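Local coordinates for endo-beta-1,4-glucanase (cellulase B) (Bacillus halodurans, PDB 4V2X), which hydrolyses beta-1,4-linked glucans, probably including xyloglucan and beta-1,3-1,4-glucans, with a family 5 glycoside hydrolase module followed by an Ig-like module and a CBM46 module, at residues 504-509 against 560-565; 481-486 against 566-571. All coordinates share one frame; numbering follows the deposited sequence.

Contact 1 of 2, residues 504-509 against 560-565; sequences NSLATM and LTFHFW. With GOL (glycerol), chain F.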
ATOM      1  N   ASN A 504     -20.418  10.722 -50.851  1.00 21.34           N
ATOM      2  CA  ASN A 504     -20.650  10.412 -49.440  1.00 21.13           C
ATOM      3  C   ASN A 504     -19.387  10.021 -48.696  1.00 21.85           C
ATOM      4  O   ASN A 504     -18.431   9.514 -49.286  1.00 24.14           O
ATOM      5  CB  ASN A 504     -21.660   9.275 -49.295  1.00 21.36           C
ATOM      6  CG  ASN A 504     -23.038   9.664 -49.764  1.00 22.29           C
ATOM      7  OD1 ASN A 504     -23.805  10.261 -49.010  1.00 25.17           O
ATOM      8  ND2 ASN A 504     -23.360   9.337 -51.014  1.00 21.76           N
ATOM      9  N   SER A 505     -19.410  10.268 -47.388  1.00 19.91           N
ATOM     10  CA  SER A 505     -18.362   9.834 -46.478  0.50 19.60           C
ATOM     11  C   SER A 505     -18.948   8.784 -45.539  1.00 18.78           C
ATOM     12  O   SER A 505     -20.022   8.992 -44.971  1.00 18.18           O
ATOM     13  CB  SER A 505     -17.844  11.024 -45.674  0.50 19.79           C
ATOM     14  OG  SER A 505     -16.948  10.619 -44.658  0.50 19.72           O
ATOM     15  N   LEU A 506     -18.253   7.661 -45.386  1.00 17.20           N
ATOM     16  CA  LEU A 506     -18.746   6.582 -44.537  1.00 16.93           C
ATOM     17  C   LEU A 506     -18.488   6.901 -43.075  1.00 15.97           C
ATOM     18  O   LEU A 506     -17.378   7.265 -42.712  1.00 17.50           O
ATOM     19  CB  LEU A 506     -18.068   5.262 -44.906  1.00 16.59           C
ATOM     20  CG  LEU A 506     -18.475   4.023 -44.096  1.00 17.26           C
ATOM     21  CD1 LEU A 506     -19.912   3.622 -44.376  1.00 16.87           C
ATOM     22  CD2 LEU A 506     -17.531   2.871 -44.402  1.00 17.89           C
ATOM     23  N   ALA A 507     -19.510   6.728 -42.235  1.00 15.92           N
ATOM     24  CA  ALA A 507     -19.383   6.946 -40.794  1.00 15.76           C
ATOM     25  C   ALA A 507     -19.068   5.650 -40.041  1.00 15.57           C
ATOM     26  O   ALA A 507     -18.116   5.589 -39.259  1.00 17.21           O
ATOM     27  CB  ALA A 507     -20.655   7.574 -40.249  1.00 15.70           C
ATOM     28  N   THR A 508     -19.867   4.623 -40.279  1.00 16.19           N
ATOM     29  CA  THR A 508     -19.654   3.335 -39.615  1.00 15.86           C
ATOM     30  C   THR A 508     -20.433   2.220 -40.332  1.00 14.97           C
ATOM     31  O   THR A 508     -21.166   2.469 -41.302  1.00 14.16           O
ATOM     32  CB  THR A 508     -19.984   3.429 -38.098  1.00 17.32           C
ATOM     33  OG1 THR A 508     -19.658   2.196 -37.418  1.00 17.10           O
ATOM     34  CG2 THR A 508     -21.442   3.811 -37.883  1.00 17.63           C
ATOM     35  N   MET A 509     -20.218   0.993 -39.881  1.00 12.88           N
ATOM     36  CA  MET A 509     -20.811  -0.181 -40.501  1.00 13.02           C
ATOM     37  C   MET A 509     -21.261  -1.133 -39.406  1.00 12.80           C
ATOM     38  O   MET A 509     -20.487  -1.446 -38.505  1.00 13.21           O
ATOM     39  CB  MET A 509     -19.799  -0.891 -41.399  1.00 12.98           C
ATOM     40  CG  MET A 509     -20.385  -2.073 -42.162  1.00 13.40           C
ATOM     41  SD  MET A 509     -19.159  -3.223 -42.815  1.00 13.18           S
ATOM     42  CE  MET A 509     -18.643  -4.075 -41.326  1.00 13.56           C
ATOM     43  N   LEU A 560     -25.058  -6.405 -43.496  1.00 14.46           N
ATOM     44  CA  LEU A 560     -24.258  -5.227 -43.226  1.00 14.23           C
ATOM     45  C   LEU A 560     -25.125  -3.994 -43.419  1.00 15.09           C
ATOM     46  O   LEU A 560     -25.989  -3.969 -44.295  1.00 14.46           O
ATOM     47  CB  LEU A 560     -23.068  -5.162 -44.181  1.00 14.50           C
ATOM     48  CG  LEU A 560     -22.133  -6.366 -44.189  1.00 14.34           C
ATOM     49  CD1 LEU A 560     -21.025  -6.144 -45.203  1.00 14.77           C
ATOM     50  CD2 LEU A 560     -21.552  -6.626 -42.811  1.00 14.54           C
ATOM     51  N   THR A 561     -24.893  -2.975 -42.601  1.00 13.70           N
ATOM     52  CA  THR A 561     -25.569  -1.698 -42.771  1.00 15.22           C
ATOM     53  C   THR A 561     -24.513  -0.603 -42.733  1.00 14.85           C
ATOM     54  O   THR A 561     -23.827  -0.420 -41.727  1.00 14.34           O
ATOM     55  CB  THR A 561     -26.628  -1.459 -41.685  1.00 15.35           C
ATOM     56  OG1 THR A 561     -27.540  -2.566 -41.649  1.00 16.27           O
ATOM     57  CG2 THR A 561     -27.395  -0.160 -41.951  1.00 15.91           C
ATOM     58  N   PHE A 562     -24.376   0.099 -43.850  1.00 14.99           N
ATOM     59  CA  PHE A 562     -23.422   1.176 -43.973  1.00 15.32           C
ATOM     60  C   PHE A 562     -24.139   2.486 -43.733  1.00 16.20           C
ATOM     61  O   PHE A 562     -25.133   2.780 -44.391  1.00 16.13           O
ATOM     62  CB  PHE A 562     -22.776   1.153 -45.354  1.00 15.65           C
ATOM     63  CG  PHE A 562     -21.945  -0.067 -45.596  1.00 14.88           C
ATOM     64  CD1 PHE A 562     -22.517  -1.221 -46.098  1.00 15.13           C
ATOM     65  CD2 PHE A 562     -20.587  -0.063 -45.304  1.00 15.54           C
ATOM     66  CE1 PHE A 562     -21.748  -2.355 -46.308  1.00 15.48           C
ATOM     67  CE2 PHE A 562     -19.814  -1.185 -45.515  1.00 14.86           C
ATOM     68  CZ  PHE A 562     -20.394  -2.335 -46.021  1.00 15.18           C
ATOM     69  N   HIS A 563     -23.625   3.240 -42.765  1.00 16.77           N
ATOM     70  CA  HIS A 563     -24.166   4.531 -42.364  1.00 17.93           C
ATOM     71  C   HIS A 563     -23.257   5.626 -42.884  1.00 16.22           C
ATOM     72  O   HIS A 563     -22.069   5.637 -42.582  1.00 15.79           O
ATOM     73  CB  HIS A 563     -24.222   4.604 -40.840  1.00 19.49           C
ATOM     74  CG  HIS A 563     -25.101   3.566 -40.216  1.00 22.16           C
ATOM     75  ND1 HIS A 563     -26.424   3.799 -39.907  1.00 25.81           N
ATOM     76  CD2 HIS A 563     -24.852   2.286 -39.848  1.00 22.64           C
ATOM     77  CE1 HIS A 563     -26.950   2.711 -39.374  1.00 25.85           C
ATOM     78  NE2 HIS A 563     -26.016   1.781 -39.321  1.00 23.01           N
ATOM     79  N   PHE A 564     -23.819   6.548 -43.661  1.00 16.77           N
ATOM     80  CA  PHE A 564     -23.057   7.661 -44.226  1.00 16.11           C
ATOM     81  C   PHE A 564     -23.432   8.972 -43.549  1.00 16.30           C
ATOM     82  O   PHE A 564     -24.534   9.121 -43.026  1.00 16.37           O
ATOM     83  CB  PHE A 564     -23.281   7.748 -45.739  1.00 16.32           C
ATOM     84  CG  PHE A 564     -22.838   6.519 -46.476  1.00 16.34           C
ATOM     85  CD1 PHE A 564     -23.683   5.422 -46.593  1.00 15.92           C
ATOM     86  CD2 PHE A 564     -21.562   6.444 -47.020  1.00 15.97           C
ATOM     87  CE1 PHE A 564     -23.271   4.277 -47.257  1.00 16.29           C
ATOM     88  CE2 PHE A 564     -21.145   5.304 -47.681  1.00 15.71           C
ATOM     89  CZ  PHE A 564     -22.001   4.221 -47.802  1.00 15.73           C
ATOM     90  N   TRP A 565     -22.503   9.919 -43.565  1.00 15.79           N
ATOM     91  CA  TRP A 565     -22.684  11.192 -42.866  1.00 15.72           C
ATOM     92  C   TRP A 565     -23.812  12.064 -43.428  1.00 16.18           C
ATOM     93  O   TRP A 565     -24.304  12.963 -42.745  1.00 16.65           O
ATOM     94  CB  TRP A 565     -21.365  11.963 -42.833  1.00 16.26           C
ATOM     95  CG  TRP A 565     -20.433  11.397 -41.814  1.00 15.90           C
ATOM     96  CD1 TRP A 565     -19.302  10.686 -42.043  1.00 15.95           C
ATOM     97  CD2 TRP A 565     -20.593  11.458 -40.396  1.00 15.81           C
ATOM     98  NE1 TRP A 565     -18.731  10.310 -40.853  1.00 15.31           N
ATOM     99  CE2 TRP A 565     -19.510  10.767 -39.825  1.00 15.71           C
ATOM    100  CE3 TRP A 565     -21.551  12.030 -39.551  1.00 16.34           C
ATOM    101  CZ2 TRP A 565     -19.345  10.647 -38.442  1.00 15.43           C
ATOM    102  CZ3 TRP A 565     -21.388  11.907 -38.179  1.00 16.52           C
ATOM    103  CH2 TRP A 565     -20.293  11.219 -37.640  1.00 16.31           C
TER
HETATM  104  C1  GOL F1569     -13.962   9.303 -40.734  1.00 36.52           C
HETATM  105  O1  GOL F1569     -13.688   9.649 -42.095  1.00 44.12           O
HETATM  106  C2  GOL F1569     -15.359   8.722 -40.655  1.00 36.32           C
HETATM  107  O2  GOL F1569     -16.309   9.756 -40.910  1.00 36.18           O
HETATM  108  C3  GOL F1569     -15.564   8.096 -39.285  1.00 33.70           C
HETATM  109  O3  GOL F1569     -16.841   8.423 -38.728  1.00 30.67           O

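Contact 2 of 2, residues 481-486 against 566-571; sequences RTPVLQ and SGETVN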
ATOM      1  N   ARG A 481     -25.288  11.784 -53.970  1.00 20.32           N
ATOM      2  CA  ARG A 481     -26.415  10.941 -54.369  1.00 23.59           C
ATOM      3  C   ARG A 481     -26.367   9.685 -53.516  1.00 23.51           C
ATOM      4  O   ARG A 481     -25.364   9.406 -52.861  1.00 23.16           O
ATOM      5  CB  ARG A 481     -26.320  10.503 -55.825  1.00 26.96           C
ATOM      6  CG  ARG A 481     -25.648  11.479 -56.758  1.00 31.55           C
ATOM      7  CD  ARG A 481     -25.498  10.864 -58.135  1.00 32.98           C
ATOM      8  NE  ARG A 481     -26.795  10.456 -58.675  1.00 35.00           N
ATOM      9  CZ  ARG A 481     -27.078   9.252 -59.173  1.00 34.79           C
ATOM     10  NH1 ARG A 481     -26.155   8.300 -59.240  1.00 37.29           N
ATOM     11  NH2 ARG A 481     -28.298   9.007 -59.630  1.00 36.24           N
ATOM     12  N   THR A 482     -27.436   8.902 -53.556  1.00 25.01           N
ATOM     13  CA  THR A 482     -27.451   7.639 -52.834  1.00 26.48           C
ATOM     14  C   THR A 482     -26.222   6.822 -53.251  1.00 23.41           C
ATOM     15  O   THR A 482     -25.974   6.646 -54.450  1.00 22.08           O
ATOM     16  CB  THR A 482     -28.751   6.852 -53.091  1.00 28.78           C
ATOM     17  OG1 THR A 482     -29.843   7.541 -52.470  1.00 31.56           O
ATOM     18  CG2 THR A 482     -28.668   5.439 -52.513  1.00 29.31           C
ATOM     19  N   PRO A 483     -25.435   6.356 -52.267  1.00 23.40           N
ATOM     20  CA  PRO A 483     -24.298   5.506 -52.605  1.00 22.01           C
ATOM     21  C   PRO A 483     -24.784   4.133 -53.029  1.00 21.56           C
ATOM     22  O   PRO A 483     -25.848   3.696 -52.593  1.00 20.67           O
ATOM     23  CB  PRO A 483     -23.490   5.427 -51.305  1.00 23.19           C
ATOM     24  CG  PRO A 483     -24.318   6.058 -50.242  1.00 23.77           C
ATOM     25  CD  PRO A 483     -25.644   6.444 -50.812  1.00 23.38           C
ATOM     26  N   VAL A 484     -24.012   3.476 -53.886  1.00 21.24           N
ATOM     27  CA  VAL A 484     -24.409   2.206 -54.463  1.00 21.81           C
ATOM     28  C   VAL A 484     -23.286   1.214 -54.238  1.00 20.50           C
ATOM     29  O   VAL A 484     -22.134   1.499 -54.558  1.00 21.62           O
ATOM     30  CB  VAL A 484     -24.691   2.331 -55.978  1.00 22.74           C
ATOM     31  CG1 VAL A 484     -25.187   1.007 -56.541  1.00 23.15           C
ATOM     32  CG2 VAL A 484     -25.707   3.433 -56.245  1.00 23.42           C
ATOM     33  N   LEU A 485     -23.633   0.065 -53.667  1.00 21.92           N
ATOM     34  CA  LEU A 485     -22.713  -1.058 -53.537  1.00 22.01           C
ATOM     35  C   LEU A 485     -23.117  -2.127 -54.535  1.00 22.49           C
ATOM     36  O   LEU A 485     -24.293  -2.234 -54.908  1.00 22.22           O
ATOM     37  CB  LEU A 485     -22.755  -1.623 -52.116  1.00 22.50           C
ATOM     38  CG  LEU A 485     -22.373  -0.630 -51.020  1.00 22.43           C
ATOM     39  CD1 LEU A 485     -22.588  -1.252 -49.649  1.00 22.77           C
ATOM     40  CD2 LEU A 485     -20.940  -0.151 -51.168  1.00 23.86           C
ATOM     41  N   GLN A 486     -22.146  -2.921 -54.967  1.00 21.54           N
ATOM     42  CA  GLN A 486     -22.412  -3.935 -55.975  1.00 21.53           C
ATOM     43  C   GLN A 486     -22.155  -5.336 -55.451  1.00 21.05           C
ATOM     44  O   GLN A 486     -21.272  -5.556 -54.619  1.00 19.34           O
ATOM     45  CB  GLN A 486     -21.568  -3.685 -57.225  1.00 23.14           C
ATOM     46  CG  GLN A 486     -21.678  -2.280 -57.798  1.00 23.33           C
ATOM     47  CD  GLN A 486     -23.047  -1.968 -58.383  1.00 24.82           C
ATOM     48  OE1 GLN A 486     -23.940  -2.811 -58.405  1.00 24.80           O
ATOM     49  NE2 GLN A 486     -23.216  -0.743 -58.863  1.00 26.63           N
ATOM     50  N   SER A 566     -24.197  11.803 -44.671  1.00 16.34           N
ATOM     51  CA  SER A 566     -25.336  12.463 -45.298  1.00 17.42           C
ATOM     52  C   SER A 566     -26.671  12.008 -44.726  1.00 18.69           C
ATOM     53  O   SER A 566     -27.694  12.623 -45.003  1.00 20.36           O
ATOM     54  CB  SER A 566     -25.341  12.156 -46.792  1.00 17.15           C
ATOM     55  OG  SER A 566     -25.442  10.758 -46.997  1.00 16.42           O
ATOM     56  N   GLY A 567     -26.662  10.909 -43.971  1.00 18.62           N
ATOM     57  CA  GLY A 567     -27.884  10.287 -43.493  1.00 20.05           C
ATOM     58  C   GLY A 567     -28.276   9.071 -44.310  1.00 20.34           C
ATOM     59  O   GLY A 567     -29.174   8.329 -43.908  1.00 21.94           O
ATOM     60  N   GLU A 568     -27.621   8.870 -45.457  1.00 19.33           N
ATOM     61  CA  GLU A 568     -27.893   7.719 -46.303  1.00 20.21           C
ATOM     62  C   GLU A 568     -27.477   6.446 -45.580  1.00 19.97           C
ATOM     63  O   GLU A 568     -26.453   6.411 -44.895  1.00 19.31           O
ATOM     64  CB  GLU A 568     -27.147   7.824 -47.638  1.00 20.76           C
ATOM     65  CG  GLU A 568     -27.689   8.886 -48.587  1.00 22.48           C
ATOM     66  CD  GLU A 568     -29.036   8.523 -49.196  1.00 23.36           C
ATOM     67  OE1 GLU A 568     -29.230   7.358 -49.584  1.00 24.55           O
ATOM     68  OE2 GLU A 568     -29.904   9.411 -49.299  1.00 25.77           O
ATOM     69  N   THR A 569     -28.306   5.419 -45.727  1.00 20.76           N
ATOM     70  CA  THR A 569     -28.072   4.108 -45.140  1.00 22.36           C
ATOM     71  C   THR A 569     -28.194   3.106 -46.272  1.00 20.28           C
ATOM     72  O   THR A 569     -29.143   3.169 -47.047  1.00 21.05           O
ATOM     73  CB  THR A 569     -29.131   3.815 -44.060  1.00 24.33           C
ATOM     74  OG1 THR A 569     -28.981   4.761 -42.994  1.00 28.05           O
ATOM     75  CG2 THR A 569     -28.998   2.403 -43.520  1.00 26.09           C
ATOM     76  N   VAL A 570     -27.228   2.200 -46.390  1.00 18.93           N
ATOM     77  CA  VAL A 570     -27.277   1.171 -47.422  1.00 18.04           C
ATOM     78  C   VAL A 570     -27.058  -0.186 -46.774  1.00 17.51           C
ATOM     79  O   VAL A 570     -26.073  -0.372 -46.069  1.00 17.17           O
ATOM     80  CB  VAL A 570     -26.193   1.400 -48.503  1.00 18.69           C
ATOM     81  CG1 VAL A 570     -26.198   0.270 -49.526  1.00 19.55           C
ATOM     82  CG2 VAL A 570     -26.397   2.741 -49.188  1.00 19.17           C
ATOM     83  N   ASN A 571     -27.980  -1.117 -47.013  1.00 17.59           N
ATOM     84  CA  ASN A 571     -27.818  -2.501 -46.567  1.00 18.74           C
ATOM     85  C   ASN A 571     -27.105  -3.337 -47.607  1.00 18.02           C
ATOM     86  O   ASN A 571     -27.125  -3.017 -48.790  1.00 19.47           O
ATOM     87  CB  ASN A 571     -29.170  -3.133 -46.250  1.00 20.70           C
ATOM     88  CG  ASN A 571     -29.878  -2.444 -45.100  1.00 23.68           C
ATOM     89  OD1 ASN A 571     -31.056  -2.103 -45.201  1.00 30.94           O
ATOM     90  ND2 ASN A 571     -29.167  -2.226 -44.013  1.00 22.61           N
TER

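Contact 1 of 2, residues 504-509 against 560-565
Met509 lies alongside Phe562, both side chains pointing the same way from an antiparallel non-hydrogen-bonded pair. The CB of Met509 lies 4.1 Å from Phe562 CD2. With CG anti to the backbone N (chi1 -176°), the next carbon comes over the phenyl face, and CG is 3.5 Å from Phe562 CE2. SD follows toward the rim as a Met-aromatic contact, oblique to the ring and 3.4 Å from Phe562 CE2. A bend at chi3 (74°) turns the methyl aside, where CE meets CD2 of Leu560.

Leu506 serves two rings with one methyl: CD1 sits over a face of Phe564 and at the edge of Phe562. Farther along, the CB of Ala507 packs over the five-membered ring of Trp565, 3.4 Å from CE2. A glycerol, probably from the crystallisation liquor, lies at the indole edge, its O3 hydrogen-bonded to Ala507 O. Trp565 also touches Arg288 and Gln333 of the catalytic module, and an alanine here would probably uncover the Ala507 methyl and lose that link between modules.

In the backbone, Trp565 N bonds to Ser505 O, and His563 N reaches Thr508 O at 3.0 Å, nearly straight at 173°. The carbonyl of His563 accepts twice: Ala507 N stands 2.8 Å from its O, while Thr508 N makes a weak second bond. Two residues thus face one, a classic beta bulge near the start of strand 506-513, at the edge of the CBM46 antiparallel sheet.

Contact 2 of 2, residues 481-486 against 566-571
Thr482 and Glu568 meet at the carboxylate, the flat side-chain group of this contact. The threonine hydroxyl comes in over one face of it: OG1 donates to Glu568 OE1 at 3.0 Å, from 55° out of the carboxylate plane. The methyl of Thr482 closes on the same oxygen, CG2 standing 3.5 Å from Glu568 OE1, so both branches of the threonine gather round it. A bend in the glutamate at chi2 (-72°) carries the carboxylate across to Thr482, and the threonine lies roughly perpendicular to the glutamate chain. Nearer its backbone, the aliphatic part of Glu568 lies against the proline ring, with CB 3.8 Å from Pro483 CD.

The backbone ahead of the glutamate is held by a turn. Ser566 OG accepts from Glu568 N at 3.3 Å, closing an ST turn just ahead of strand 569-577, and the same hydroxyl is hydrogen-bonded to Asn504.

Val570 then splits its two methyls between two partners. Val570 CG1, anti to the backbone N (chi1 176°), lies 3.9 Å from Leu485 CD1, at the end of that side chain. Val570 CG2 goes to the proline instead, 3.6 Å from Pro483 O and 4.1 Å from the ring atom Pro483 CG. The proline ring and the valine run antiparallel alongside one another.

The backbones here pair with other strands: Val570 with Phe562 of strand 556-564, Val484 with Ser500 of strand 495-500. Mainly side chains close the interval between 481-486 and 566-571, and they continue into those neighbours, with Pro483 touching Phe564, and Leu485 packing on Phe562 as well as on Ile497 and Ala499 of strand 495-500.

In the fold
Both contacts belong to the CBM46 module and share its eight-stranded antiparallel sheet; strands 556-564 and 569-577 are neighbours there and follow one another in the chain. Contact 1 is the more buried, a true strand pairing with backbone hydrogen bonds and aromatic rings. Contact 2, partly buried, has no backbone pairing between its segments and is made mostly by side chains, with aliphatic packing and a polar threonine-glutamate bond toward the solvent. Asn504 ties them together, OD1 probably hydrogen-bonded to Ser566 OG at 2.6 Å and ND2 to Arg481 O. Thr561 packs on Thr569 as well. Contact 1 also touches the catalytic module, whereas Glu568 in contact 2 touches Tyr480 of strand 473-480.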